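Local structure of alkaline phosphatase (Antarctic bacterium, 2W5V) at residues L163-K176 with R209-P221. The protein probably hydrolyses phosphate monoesters as an alkaline phosphatase, using two zinc ions and one magnesium ion. The protein carries 1 engineered substitution. Sequence-based numbering, arbitrary orientation.
Sequences LDFFAGGGLNYFTK and RKMGFLLADEAMP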
# COMPACT_ATOMS: atom_id res chain seq x y z
N LEU B 163 22.41 4.60 -24.03
CA LEU B 163 21.67 5.79 -23.60
C LEU B 163 21.80 6.94 -24.59
O LEU B 163 22.89 7.21 -25.10
CB LEU B 163 22.15 6.25 -22.23
CG LEU B 163 21.57 5.53 -21.03
CD1 LEU B 163 22.07 6.19 -19.76
CD2 LEU B 163 20.05 5.55 -21.10
N ASP B 164 20.69 7.63 -24.82
CA ASP B 164 20.68 8.80 -25.70
C ASP B 164 20.65 10.09 -24.89
O ASP B 164 21.03 11.15 -25.39
CB ASP B 164 19.46 8.74 -26.61
CG ASP B 164 19.45 7.49 -27.48
OD1 ASP B 164 20.27 7.40 -28.43
OD2 ASP B 164 18.61 6.60 -27.23
N PHE B 165 20.19 9.99 -23.65
CA PHE B 165 20.01 11.16 -22.79
C PHE B 165 20.25 10.79 -21.33
O PHE B 165 19.83 9.73 -20.88
CB PHE B 165 18.58 11.69 -22.95
CG PHE B 165 18.29 12.94 -22.15
CD1 PHE B 165 18.34 14.19 -22.75
CD2 PHE B 165 17.93 12.86 -20.81
CE1 PHE B 165 18.06 15.34 -22.01
CE2 PHE B 165 17.65 14.00 -20.07
CZ PHE B 165 17.71 15.24 -20.67
N PHE B 166 20.90 11.67 -20.57
CA PHE B 166 20.91 11.51 -19.12
C PHE B 166 21.08 12.84 -18.42
O PHE B 166 21.58 13.80 -19.01
CB PHE B 166 21.97 10.49 -18.66
CG PHE B 166 23.40 10.96 -18.84
CD1 PHE B 166 24.01 11.74 -17.87
CD2 PHE B 166 24.12 10.60 -19.96
CE1 PHE B 166 25.32 12.18 -18.03
CE2 PHE B 166 25.43 11.03 -20.12
CZ PHE B 166 26.03 11.81 -19.15
N ALA B 167 20.66 12.89 -17.16
CA ALA B 167 20.82 14.09 -16.34
C ALA B 167 20.90 13.69 -14.88
O ALA B 167 20.04 12.96 -14.38
CB ALA B 167 19.65 15.04 -16.57
N GLY B 168 21.94 14.16 -14.20
CA GLY B 168 22.10 13.88 -12.79
C GLY B 168 23.34 14.54 -12.23
O GLY B 168 23.92 15.42 -12.87
N GLY B 169 23.74 14.12 -11.03
CA GLY B 169 25.02 14.54 -10.48
C GLY B 169 26.11 13.56 -10.86
O GLY B 169 25.93 12.75 -11.78
N GLY B 170 27.24 13.63 -10.17
CA GLY B 170 28.31 12.66 -10.33
C GLY B 170 29.46 13.06 -11.23
O GLY B 170 30.19 12.20 -11.73
N LEU B 171 29.65 14.36 -11.44
CA LEU B 171 30.76 14.82 -12.27
C LEU B 171 32.10 14.26 -11.80
O LEU B 171 33.01 14.01 -12.59
CB LEU B 171 30.81 16.35 -12.32
CG LEU B 171 31.83 16.98 -13.27
CD1 LEU B 171 31.62 16.49 -14.70
CD2 LEU B 171 31.75 18.49 -13.21
N ASN B 172 32.23 14.08 -10.49
CA ASN B 172 33.44 13.53 -9.90
C ASN B 172 33.87 12.20 -10.51
O ASN B 172 35.05 11.94 -10.71
CB ASN B 172 33.29 13.37 -8.38
CG ASN B 172 33.53 14.67 -7.63
OD1 ASN B 172 33.98 15.66 -8.20
ND2 ASN B 172 33.23 14.66 -6.33
N TYR B 173 32.90 11.33 -10.79
CA TYR B 173 33.20 9.98 -11.29
C TYR B 173 33.67 9.97 -12.74
O TYR B 173 34.16 8.96 -13.25
CB TYR B 173 32.00 9.06 -11.05
CG TYR B 173 31.63 9.05 -9.59
CD1 TYR B 173 30.62 9.87 -9.10
CD2 TYR B 173 32.34 8.26 -8.68
CE1 TYR B 173 30.31 9.88 -7.75
CE2 TYR B 173 32.02 8.27 -7.34
CZ TYR B 173 31.01 9.08 -6.87
OH TYR B 173 30.71 9.09 -5.53
N PHE B 174 33.54 11.12 -13.40
CA PHE B 174 33.99 11.28 -14.78
C PHE B 174 35.27 12.11 -14.93
O PHE B 174 36.05 11.90 -15.86
CB PHE B 174 32.88 11.91 -15.62
CG PHE B 174 31.67 11.03 -15.79
CD1 PHE B 174 31.53 10.23 -16.92
CD2 PHE B 174 30.69 10.99 -14.82
CE1 PHE B 174 30.42 9.41 -17.07
CE2 PHE B 174 29.58 10.17 -14.97
CZ PHE B 174 29.44 9.39 -16.10
N THR B 175 35.50 13.05 -14.02
CA THR B 175 36.59 14.01 -14.19
C THR B 175 37.56 14.12 -13.02
O THR B 175 38.56 14.84 -13.11
CB THR B 175 36.05 15.42 -14.47
OG1 THR B 175 35.46 15.94 -13.28
CG2 THR B 175 35.02 15.39 -15.58
N LYS B 176 37.26 13.44 -11.92
CA LYS B 176 38.15 13.47 -10.76
C LYS B 176 38.24 12.08 -10.16
O LYS B 176 37.82 11.85 -9.02
CB LYS B 176 37.67 14.50 -9.73
CG LYS B 176 37.63 15.92 -10.28
CD LYS B 176 37.14 16.92 -9.26
CE LYS B 176 36.96 18.30 -9.90
NZ LYS B 176 36.52 19.33 -8.91
N ARG B 209 23.00 14.68 -31.15
CA ARG B 209 22.67 13.27 -31.28
C ARG B 209 22.34 12.65 -29.91
O ARG B 209 21.37 11.91 -29.76
CB ARG B 209 23.81 12.51 -31.96
CG ARG B 209 23.60 11.01 -32.04
CD ARG B 209 22.25 10.63 -32.66
NE ARG B 209 22.06 9.18 -32.71
CZ ARG B 209 21.46 8.46 -31.77
NH1 ARG B 209 20.98 9.04 -30.67
NH2 ARG B 209 21.35 7.14 -31.92
N LYS B 210 23.16 12.96 -28.91
CA LYS B 210 22.88 12.53 -27.54
C LYS B 210 23.21 13.67 -26.60
O LYS B 210 24.00 14.54 -26.94
CB LYS B 210 23.74 11.33 -27.15
CG LYS B 210 23.64 10.12 -28.05
CD LYS B 210 24.54 9.03 -27.47
CE LYS B 210 24.98 8.02 -28.50
NZ LYS B 210 26.18 7.29 -27.99
N MET B 211 22.62 13.66 -25.41
CA MET B 211 22.81 14.76 -24.49
C MET B 211 23.00 14.27 -23.07
O MET B 211 22.25 13.43 -22.58
CB MET B 211 21.61 15.71 -24.57
CG MET B 211 21.83 17.01 -23.82
SD MET B 211 23.11 17.98 -24.62
CE MET B 211 23.66 19.01 -23.27
N GLY B 212 24.01 14.81 -22.39
CA GLY B 212 24.28 14.44 -21.01
C GLY B 212 24.44 15.67 -20.13
O GLY B 212 25.17 16.60 -20.47
N PHE B 213 23.74 15.68 -18.99
CA PHE B 213 23.86 16.77 -18.03
C PHE B 213 24.47 16.25 -16.73
O PHE B 213 23.88 15.39 -16.05
CB PHE B 213 22.49 17.38 -17.72
CG PHE B 213 21.88 18.15 -18.86
CD1 PHE B 213 22.13 19.50 -19.02
CD2 PHE B 213 21.02 17.52 -19.76
CE1 PHE B 213 21.55 20.22 -20.06
CE2 PHE B 213 20.44 18.23 -20.80
CZ PHE B 213 20.71 19.58 -20.95
N LEU B 214 25.65 16.76 -16.38
CA LEU B 214 26.32 16.42 -15.13
C LEU B 214 26.41 17.68 -14.27
O LEU B 214 27.38 18.43 -14.36
CB LEU B 214 27.72 15.84 -15.41
CG LEU B 214 27.73 14.44 -16.05
CD1 LEU B 214 29.12 14.09 -16.60
CD2 LEU B 214 27.25 13.38 -15.06
N LEU B 215 25.40 17.89 -13.43
CA LEU B 215 25.16 19.20 -12.82
C LEU B 215 25.60 19.34 -11.36
O LEU B 215 25.24 20.31 -10.69
CB LEU B 215 23.68 19.58 -12.97
CG LEU B 215 23.18 19.58 -14.41
CD1 LEU B 215 21.71 19.96 -14.47
CD2 LEU B 215 24.03 20.53 -15.28
N ALA B 216 26.37 18.38 -10.88
CA ALA B 216 26.90 18.42 -9.53
C ALA B 216 28.08 17.48 -9.45
O ALA B 216 28.18 16.55 -10.24
CB ALA B 216 25.82 18.00 -8.52
N ASP B 217 28.99 17.73 -8.52
CA ASP B 217 30.17 16.89 -8.37
C ASP B 217 29.76 15.52 -7.87
O ASP B 217 30.25 14.50 -8.36
CB ASP B 217 31.18 17.53 -7.41
CG ASP B 217 31.79 18.81 -7.96
OD1 ASP B 217 31.59 19.10 -9.16
OD2 ASP B 217 32.46 19.52 -7.18
N GLU B 218 28.87 15.50 -6.87
CA GLU B 218 28.32 14.25 -6.35
C GLU B 218 26.80 14.26 -6.53
O GLU B 218 26.31 14.32 -7.66
CB GLU B 218 28.72 14.06 -4.89
CG GLU B 218 30.24 13.93 -4.70
CD GLU B 218 30.77 12.57 -5.11
OE1 GLU B 218 31.92 12.49 -5.60
OE2 GLU B 218 30.03 11.58 -4.96
N ALA B 219 26.04 14.22 -5.44
CA ALA B 219 24.59 14.28 -5.57
C ALA B 219 24.16 15.70 -5.90
O ALA B 219 24.87 16.66 -5.58
CB ALA B 219 23.92 13.82 -4.27
N MET B 220 23.00 15.84 -6.53
CA MET B 220 22.38 17.15 -6.71
C MET B 220 22.02 17.69 -5.33
O MET B 220 21.94 16.93 -4.36
CB MET B 220 21.10 17.04 -7.54
CG MET B 220 21.30 16.45 -8.93
SD MET B 220 22.19 17.61 -9.98
CE MET B 220 21.01 18.96 -10.05
N PRO B 221 21.81 19.01 -5.24
CA PRO B 221 21.40 19.63 -3.97
C PRO B 221 20.09 19.02 -3.46
O PRO B 221 19.32 18.51 -4.27
CB PRO B 221 21.19 21.10 -4.34
CG PRO B 221 22.08 21.30 -5.54
CD PRO B 221 22.03 20.01 -6.30
O HOH W 1 24.82 5.91 -26.16
O HOH W 2 33.42 17.25 -10.09
O HOH W 3 33.72 21.26 -9.45
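Phe165-Gly169 and Lys210-Leu214 run side by side as parallel strands, tied by five backbone hydrogen bonds: Met211 N to Asp164 O, Phe166 N to Met211 O, Phe213 N to Phe166 O, Gly168 N to Phe213 O and Leu215 N to Gly168 O. Beyond the strands two further backbone bonds join the segments, Leu171 N to Ala216 O and Asn172 N to Asp217 O, so the backbone leading into helix 172-175 is tied to Ala216 and Asp217.

Polar side chains close both ends. Glu218 grips this helix with both carboxylate oxygens: OE1 takes Asn172 ND2 at 2.6 Å through its anti lone pair, and OE2 meets Tyr173 OH, also at 2.6 Å, through its syn one. The Asn172 amide and the carboxylate are turned 54° apart. At the far end Arg209 NH1 forms a salt bridge with Asp164 OD1 (2.9 Å), while OD2 is held by Thr125 N of the adjoining strand.

The apolar contacts lie on two faces. On one, Gly212 CA sits over the centre of the Phe166 ring, 3.7 Å from its centroid, a CH-pi contact. Leu214, with CG anti to its carbonyl carbon (chi1 -70°), sets CD2 at the edge of that ring, 3.7 Å from Phe166 CE1, and CD1 over a face of Phe174. On the other, the Phe165 and Phe213 rings meet obliquely, planes at 54°, and helix 230-242 packs against them.

These are neighbouring strands near one edge of the large, mostly parallel sheet at the core of the alkaline phosphatase alpha/beta fold.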